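Bacterial bifunctional deaminase-reductase C-terminal domain-containing protein (PDB 2P4G) probably acts as an NADP-dependent pyrimidine reductase of the RibD C-terminal family, perhaps in riboflavin biosynthesis. Local coordinates at residues A[74-80]-A[110-116]; A[107-111]-A[133-137]. One frame throughout, in Å; residues are numbered along the deposited sequence.

Both contacts involve strand 111-115: interaction 1 runs along its length, and interaction 2 sits at its N-terminal end, the two centres 11 Å apart. Interaction 1 is the pairing of that strand with strand 75-79 inside the mixed sheet of the dihydrofolate reductase-like fold, with its centre about 6 Å from the centre of the chain. Interaction 2 lies further out, about 15 Å from that centre, where the loop entering strand 111-115 meets the loop entering strand 139-143, the next strand of the sheet. P110 and K111 belong to both. Along the chain the order is 74-80, then 107-116, then 133-137, so buried sheet pairing passes at one end into a solvated contact between loops.

Interaction 1 (A[74-80]-A[110-116]); sequences DAIVVGA and PKLTLLS. With EDO (1,2-ethanediol), chain H.
D74 O takes the first hydrogen bond of a parallel beta ladder, from K111 N at 2.9 Å. This ladder joins neighbouring strands 75-79 and 111-115 in the central sheet of the dihydrofolate reductase-like fold. The strands run at 19° to each other, and the bonds alternate regularly: I76 uses its N on K111 O and its O for T113 N, then V78 does the same with T113 O and L115 N. The I76 O bond from T113 N is the shortest at 2.7 Å, although it is far from straight, 140° at the hydrogen. A75 and V77 send their backbone bonds the other way, to strand 190-195, which places 75-79 between two parallel neighbours. The carboxylate of D74 is satisfied outside the pair: OD1 is salt-bridged to R106, and OD2 accepts from the backbone N of K189 and K190.

One face of the pair is filled by I76, V78, L112 and L114. I76 CD1 rests on P110 CG at 3.7 Å, while V78 and L114 lie alongside each other. On the reverse face V77 CG1 meets L115 CD1 at 3.8 Å, and helix 175-184 packs over V77 and T113. G79 is the N-cap of helix 80-85, and the ladder runs on into that helix's first residue: A80 N gives its hydrogen to L115 O at 2.8 Å.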
ATOM      1  N   ASP A  74     -10.504  23.375   9.632  1.00 73.60           N
ATOM      2  CA  ASP A  74     -11.430  24.461   9.346  1.00 71.02           C
ATOM      3  C   ASP A  74     -12.372  24.100   8.212  1.00 70.39           C
ATOM      4  O   ASP A  74     -13.516  24.581   8.157  1.00 67.84           O
ATOM      5  CB  ASP A  74     -10.622  25.690   8.977  1.00 71.23           C
ATOM      6  CG  ASP A  74      -9.749  26.152  10.115  1.00 70.43           C
ATOM      7  OD1 ASP A  74     -10.280  26.200  11.232  1.00 71.14           O
ATOM      8  OD2 ASP A  74      -8.555  26.467   9.910  1.00 71.83           O
ATOM      9  N   ALA A  75     -11.882  23.269   7.291  1.00 69.69           N
ATOM     10  CA  ALA A  75     -12.700  22.763   6.164  1.00 69.16           C
ATOM     11  C   ALA A  75     -12.325  21.338   5.818  1.00 68.81           C
ATOM     12  O   ALA A  75     -11.199  20.888   6.059  1.00 70.00           O
ATOM     13  CB  ALA A  75     -12.530  23.642   4.930  1.00 66.73           C
ATOM     14  N   ILE A  76     -13.284  20.639   5.244  1.00 70.04           N
ATOM     15  CA  ILE A  76     -13.108  19.280   4.768  1.00 71.21           C
ATOM     16  C   ILE A  76     -13.370  19.363   3.274  1.00 73.53           C
ATOM     17  O   ILE A  76     -14.357  19.961   2.844  1.00 75.65           O
ATOM     18  CB  ILE A  76     -14.142  18.335   5.426  1.00 72.25           C
ATOM     19  CG1 ILE A  76     -13.942  18.295   6.944  1.00 76.58           C
ATOM     20  CG2 ILE A  76     -14.081  16.936   4.864  1.00 66.36           C
ATOM     21  CD1 ILE A  76     -15.186  17.883   7.712  1.00 67.44           C
ATOM     22  N   VAL A  77     -12.473  18.791   2.487  1.00 73.93           N
ATOM     23  CA  VAL A  77     -12.640  18.702   1.055  1.00 72.70           C
ATOM     24  C   VAL A  77     -12.733  17.230   0.705  1.00 73.82           C
ATOM     25  O   VAL A  77     -11.900  16.420   1.118  1.00 73.28           O
ATOM     26  CB  VAL A  77     -11.463  19.366   0.326  1.00 73.91           C
ATOM     27  CG1 VAL A  77     -11.496  19.060  -1.154  1.00 61.57           C
ATOM     28  CG2 VAL A  77     -11.465  20.890   0.591  1.00 71.10           C
ATOM     29  N   VAL A  78     -13.783  16.881  -0.018  1.00 73.89           N
ATOM     30  CA  VAL A  78     -14.030  15.497  -0.394  1.00 73.30           C
ATOM     31  C   VAL A  78     -14.795  15.481  -1.728  1.00 72.69           C
ATOM     32  O   VAL A  78     -15.613  16.354  -1.989  1.00 71.79           O
ATOM     33  CB  VAL A  78     -14.794  14.733   0.734  1.00 72.86           C
ATOM     34  CG1 VAL A  78     -16.211  15.277   0.890  1.00 70.81           C
ATOM     35  CG2 VAL A  78     -14.806  13.212   0.482  1.00 64.58           C
ATOM     36  N   GLY A  79     -14.501  14.503  -2.578  1.00 72.64           N
ATOM     37  CA  GLY A  79     -15.249  14.326  -3.814  1.00 72.36           C
ATOM     38  C   GLY A  79     -16.665  13.878  -3.491  1.00 73.84           C
ATOM     39  O   GLY A  79     -16.890  13.033  -2.626  1.00 75.48           O
ATOM     40  N   ALA A  80     -17.633  14.442  -4.194  1.00 76.87           N
ATOM     41  CA  ALA A  80     -19.040  14.154  -3.931  1.00 77.29           C
ATOM     42  C   ALA A  80     -19.366  12.638  -3.938  1.00 77.36           C
ATOM     43  O   ALA A  80     -20.159  12.167  -3.118  1.00 76.45           O
ATOM     44  CB  ALA A  80     -19.917  14.911  -4.934  1.00 75.59           C
ATOM     45  N   PRO A 110     -16.124  22.305  11.135  1.00 72.39           N
ATOM     46  CA  PRO A 110     -15.495  22.636   9.865  1.00 73.55           C
ATOM     47  C   PRO A 110     -16.499  22.668   8.716  1.00 73.30           C
ATOM     48  O   PRO A 110     -17.506  21.978   8.754  1.00 72.64           O
ATOM     49  CB  PRO A 110     -14.507  21.475   9.650  1.00 73.68           C
ATOM     50  CG  PRO A 110     -15.101  20.348  10.421  1.00 75.20           C
ATOM     51  CD  PRO A 110     -15.714  20.978  11.630  1.00 69.09           C
ATOM     52  N   LYS A 111     -16.193  23.452   7.692  1.00 74.30           N
ATOM     53  CA  LYS A 111     -17.029  23.564   6.517  1.00 73.32           C
ATOM     54  C   LYS A 111     -16.810  22.361   5.636  1.00 74.41           C
ATOM     55  O   LYS A 111     -15.689  22.091   5.187  1.00 75.91           O
ATOM     56  CB  LYS A 111     -16.689  24.840   5.724  1.00 74.66           C
ATOM     57  CG  LYS A 111     -17.630  25.159   4.564  1.00 69.79           C
ATOM     58  CD  LYS A 111     -18.993  25.559   5.078  1.00 71.11           C
ATOM     59  CE  LYS A 111     -19.971  25.976   3.973  1.00 74.95           C
ATOM     60  NZ  LYS A 111     -21.306  26.319   4.564  1.00 71.33           N
ATOM     61  N   LEU A 112     -17.888  21.646   5.358  1.00 72.97           N
ATOM     62  CA  LEU A 112     -17.838  20.551   4.400  1.00 72.29           C
ATOM     63  C   LEU A 112     -17.901  21.095   2.989  1.00 73.74           C
ATOM     64  O   LEU A 112     -18.847  21.797   2.629  1.00 75.43           O
ATOM     65  CB  LEU A 112     -18.997  19.575   4.634  1.00 71.05           C
ATOM     66  CG  LEU A 112     -19.064  18.327   3.777  1.00 72.51           C
ATOM     67  CD1 LEU A 112     -17.789  17.454   3.922  1.00 68.36           C
ATOM     68  CD2 LEU A 112     -20.330  17.550   4.141  1.00 69.79           C
ATOM     69  N   THR A 113     -16.901  20.727   2.193  1.00 75.66           N
ATOM     70  CA  THR A 113     -16.734  21.194   0.812  1.00 75.07           C
ATOM     71  C   THR A 113     -16.734  19.999  -0.134  1.00 74.00           C
ATOM     72  O   THR A 113     -15.909  19.080  -0.012  1.00 70.77           O
ATOM     73  CB  THR A 113     -15.420  22.006   0.638  1.00 75.41           C
ATOM     74  OG1 THR A 113     -15.380  23.032   1.627  1.00 69.51           O
ATOM     75  CG2 THR A 113     -15.308  22.644  -0.764  1.00 70.86           C
ATOM     76  N   LEU A 114     -17.694  20.011  -1.052  1.00 72.89           N
ATOM     77  CA  LEU A 114     -17.958  18.867  -1.905  1.00 71.68           C
ATOM     78  C   LEU A 114     -17.617  19.224  -3.311  1.00 71.23           C
ATOM     79  O   LEU A 114     -18.096  20.248  -3.832  1.00 71.79           O
ATOM     80  CB  LEU A 114     -19.436  18.482  -1.848  1.00 72.90           C
ATOM     81  CG  LEU A 114     -19.984  18.048  -0.494  1.00 73.80           C
ATOM     82  CD1 LEU A 114     -21.504  17.800  -0.639  1.00 68.06           C
ATOM     83  CD2 LEU A 114     -19.249  16.783   0.045  1.00 67.08           C
ATOM     84  N   LEU A 115     -16.750  18.408  -3.908  1.00 71.58           N
ATOM     85  CA  LEU A 115     -16.321  18.588  -5.277  1.00 69.88           C
ATOM     86  C   LEU A 115     -17.170  17.703  -6.182  1.00 70.88           C
ATOM     87  O   LEU A 115     -17.193  16.479  -6.040  1.00 71.02           O
ATOM     88  CB  LEU A 115     -14.851  18.190  -5.405  1.00 71.71           C
ATOM     89  CG  LEU A 115     -13.858  18.854  -4.452  1.00 74.20           C
ATOM     90  CD1 LEU A 115     -12.435  18.426  -4.806  1.00 74.52           C
ATOM     91  CD2 LEU A 115     -13.967  20.351  -4.476  1.00 69.19           C
ATOM     92  N   SER A 116     -17.871  18.321  -7.118  1.00 73.29           N
ATOM     93  CA  SER A 116     -18.828  17.612  -7.955  1.00 72.41           C
ATOM     94  C   SER A 116     -18.879  18.194  -9.338  1.00 73.56           C
ATOM     95  O   SER A 116     -19.415  19.308  -9.557  1.00 76.36           O
ATOM     96  CB  SER A 116     -20.235  17.698  -7.330  1.00 72.59           C
ATOM     97  OG  SER A 116     -21.187  17.056  -8.166  1.00 72.93           O
TER
HETATM   98  C1  EDO H 276     -23.204  13.197  -0.326  1.00 67.39           C
HETATM   99  O1  EDO H 276     -24.636  13.297  -0.279  1.00 73.15           O
HETATM  100  C2  EDO H 276     -22.652  14.177  -1.382  1.00 77.63           C
HETATM  101  O2  EDO H 276     -22.153  13.564  -2.591  1.00 60.25           O

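Interaction 2 (A[107-111]-A[133-137]); sequences CGLPK and PSELS. With EDO (1,2-ethanediol), chain I.
E135 O is approached by two polar groups from the side of segment 107-111: a water, which donates to it at 2.7 Å, and O1 of a bound 1,2-ethanediol. The contact joins two loops on the surface, at the N-terminal ends of two adjacent parallel strands of the dihydrofolate reductase-like sheet, one loop leading into strand 111-115 and the other into strand 139-143. In the second loop, P133 to S137 begins with a type I beta turn, S134 and E135 at its corners, closed by L136 N donating to P133 O. The water's other hydrogen goes to P110 O at 2.8 Å, so one molecule bridges two carbonyls that do not meet directly. The diol, probably taken up from the crystallisation liquor, makes a second bridge: its O1 lies 2.7 Å from L109 O and 2.9 Å from E135 O, and its single proton could serve either.

The direct polar link is made by K111. Its chain bends at chi2 (69°) and is extended beyond, which carries the ammonium across to the turn, where NZ donates to S137 O at 2.6 Å. The donor sits 27° from that carbonyl's plane. S134 O is also near, 3.1 Å from NZ, and two carbonyl oxygens beside the ammonium would probably favour its positive charge. The diol carbon C1 packs on the aliphatic part of the same chain, 3.4 Å from K111 CD.

Beside the bridges, L109 CD1 faces the carboxylate carbon of E135, the two side chains crossing at about a right angle. L109 also packs on L93 of a neighbouring loop. The apolar touch across the contact is with L136, through single methyls, a tight approach with CD1 of L109 3.3 Å from CD2 of L136.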
ATOM      1  N   CYS A 107     -14.992  28.387  14.673  1.00 83.69           N
ATOM      2  CA  CYS A 107     -16.317  27.931  14.341  1.00 82.14           C
ATOM      3  C   CYS A 107     -16.445  26.518  14.880  1.00 81.84           C
ATOM      4  O   CYS A 107     -15.481  25.749  14.853  1.00 81.81           O
ATOM      5  CB  CYS A 107     -16.531  27.927  12.830  1.00 81.25           C
ATOM      6  SG  CYS A 107     -18.145  27.176  12.350  1.00 92.85           S
ATOM      7  N   GLY A 108     -17.626  26.175  15.373  1.00 79.89           N
ATOM      8  CA  GLY A 108     -17.822  24.898  16.050  1.00 77.75           C
ATOM      9  C   GLY A 108     -17.494  23.704  15.185  1.00 74.59           C
ATOM     10  O   GLY A 108     -16.909  22.741  15.658  1.00 70.33           O
ATOM     11  N   LEU A 109     -17.878  23.801  13.913  1.00 75.24           N
ATOM     12  CA  LEU A 109     -17.730  22.735  12.929  1.00 74.83           C
ATOM     13  C   LEU A 109     -16.969  23.188  11.682  1.00 74.28           C
ATOM     14  O   LEU A 109     -17.161  24.302  11.196  1.00 75.26           O
ATOM     15  CB  LEU A 109     -19.103  22.242  12.496  1.00 73.72           C
ATOM     16  CG  LEU A 109     -19.913  21.599  13.624  1.00 78.39           C
ATOM     17  CD1 LEU A 109     -21.393  21.784  13.379  1.00 81.01           C
ATOM     18  CD2 LEU A 109     -19.539  20.128  13.802  1.00 81.27           C
ATOM     19  N   PRO A 110     -16.124  22.305  11.135  1.00 72.39           N
ATOM     20  CA  PRO A 110     -15.495  22.636   9.865  1.00 73.55           C
ATOM     21  C   PRO A 110     -16.499  22.668   8.716  1.00 73.30           C
ATOM     22  O   PRO A 110     -17.506  21.978   8.754  1.00 72.64           O
ATOM     23  CB  PRO A 110     -14.507  21.475   9.650  1.00 73.68           C
ATOM     24  CG  PRO A 110     -15.101  20.348  10.421  1.00 75.20           C
ATOM     25  CD  PRO A 110     -15.714  20.978  11.630  1.00 69.09           C
ATOM     26  N   LYS A 111     -16.193  23.452   7.692  1.00 74.30           N
ATOM     27  CA  LYS A 111     -17.029  23.564   6.517  1.00 73.32           C
ATOM     28  C   LYS A 111     -16.810  22.361   5.636  1.00 74.41           C
ATOM     29  O   LYS A 111     -15.689  22.091   5.187  1.00 75.91           O
ATOM     30  CB  LYS A 111     -16.689  24.840   5.724  1.00 74.66           C
ATOM     31  CG  LYS A 111     -17.630  25.159   4.564  1.00 69.79           C
ATOM     32  CD  LYS A 111     -18.993  25.559   5.078  1.00 71.11           C
ATOM     33  CE  LYS A 111     -19.971  25.976   3.973  1.00 74.95           C
ATOM     34  NZ  LYS A 111     -21.306  26.319   4.564  1.00 71.33           N
ATOM     35  N   PRO A 133     -29.059  24.236   9.084  1.00 75.13           N
ATOM     36  CA  PRO A 133     -28.261  25.385   9.459  1.00 76.05           C
ATOM     37  C   PRO A 133     -27.105  25.588   8.481  1.00 76.78           C
ATOM     38  O   PRO A 133     -26.497  24.611   7.990  1.00 75.06           O
ATOM     39  CB  PRO A 133     -27.745  25.021  10.856  1.00 75.93           C
ATOM     40  CG  PRO A 133     -28.735  24.039  11.374  1.00 75.79           C
ATOM     41  CD  PRO A 133     -29.163  23.262  10.184  1.00 75.19           C
ATOM     42  N   SER A 134     -26.804  26.856   8.224  1.00 77.25           N
ATOM     43  CA  SER A 134     -25.818  27.238   7.221  1.00 77.70           C
ATOM     44  C   SER A 134     -24.442  26.675   7.494  1.00 77.91           C
ATOM     45  O   SER A 134     -23.728  26.303   6.553  1.00 79.30           O
ATOM     46  CB  SER A 134     -25.723  28.750   7.150  1.00 75.97           C
ATOM     47  OG  SER A 134     -25.466  29.270   8.434  1.00 86.31           O
ATOM     48  N   GLU A 135     -24.046  26.611   8.763  1.00 76.35           N
ATOM     49  CA  GLU A 135     -22.729  26.076   9.060  1.00 79.11           C
ATOM     50  C   GLU A 135     -22.607  24.590   8.724  1.00 77.41           C
ATOM     51  O   GLU A 135     -21.504  24.081   8.585  1.00 78.30           O
ATOM     52  CB  GLU A 135     -22.299  26.368  10.502  1.00 81.04           C
ATOM     53  CG  GLU A 135     -22.807  25.447  11.629  1.00 86.44           C
ATOM     54  CD  GLU A 135     -22.102  25.777  12.953  1.00 87.49           C
ATOM     55  OE1 GLU A 135     -20.881  26.084  12.896  1.00104.19           O
ATOM     56  OE2 GLU A 135     -22.733  25.738  14.040  1.00 91.83           O
ATOM     57  N   LEU A 136     -23.745  23.905   8.583  1.00 75.48           N
ATOM     58  CA  LEU A 136     -23.768  22.494   8.214  1.00 72.49           C
ATOM     59  C   LEU A 136     -23.970  22.316   6.701  1.00 73.85           C
ATOM     60  O   LEU A 136     -23.737  21.230   6.173  1.00 72.77           O
ATOM     61  CB  LEU A 136     -24.866  21.776   9.012  1.00 71.26           C
ATOM     62  CG  LEU A 136     -24.620  21.764  10.531  1.00 70.30           C
ATOM     63  CD1 LEU A 136     -25.839  21.301  11.256  1.00 58.93           C
ATOM     64  CD2 LEU A 136     -23.372  20.921  10.916  1.00 65.60           C
ATOM     65  N   SER A 137     -24.408  23.378   6.014  1.00 73.45           N
ATOM     66  CA  SER A 137     -24.583  23.357   4.565  1.00 75.21           C
ATOM     67  C   SER A 137     -23.225  23.228   3.832  1.00 74.67           C
ATOM     68  O   SER A 137     -22.268  23.913   4.169  1.00 76.03           O
ATOM     69  CB  SER A 137     -25.318  24.638   4.112  1.00 75.57           C
ATOM     70  OG  SER A 137     -25.785  24.545   2.771  1.00 77.24           O
TER
HETATM   71  C1  EDO I 277     -18.950  26.269   8.383  1.00 88.02           C
HETATM   72  O1  EDO I 277     -18.938  25.253   9.396  1.00 74.92           O
HETATM   73  C2  EDO I 277     -18.631  27.667   8.917  1.00 90.48           C
HETATM   74  O2  EDO I 277     -17.297  28.098   8.554  1.00 93.14           O
HETATM   75  O   HOH W   1     -20.112  21.899   7.669  1.00 58.30           O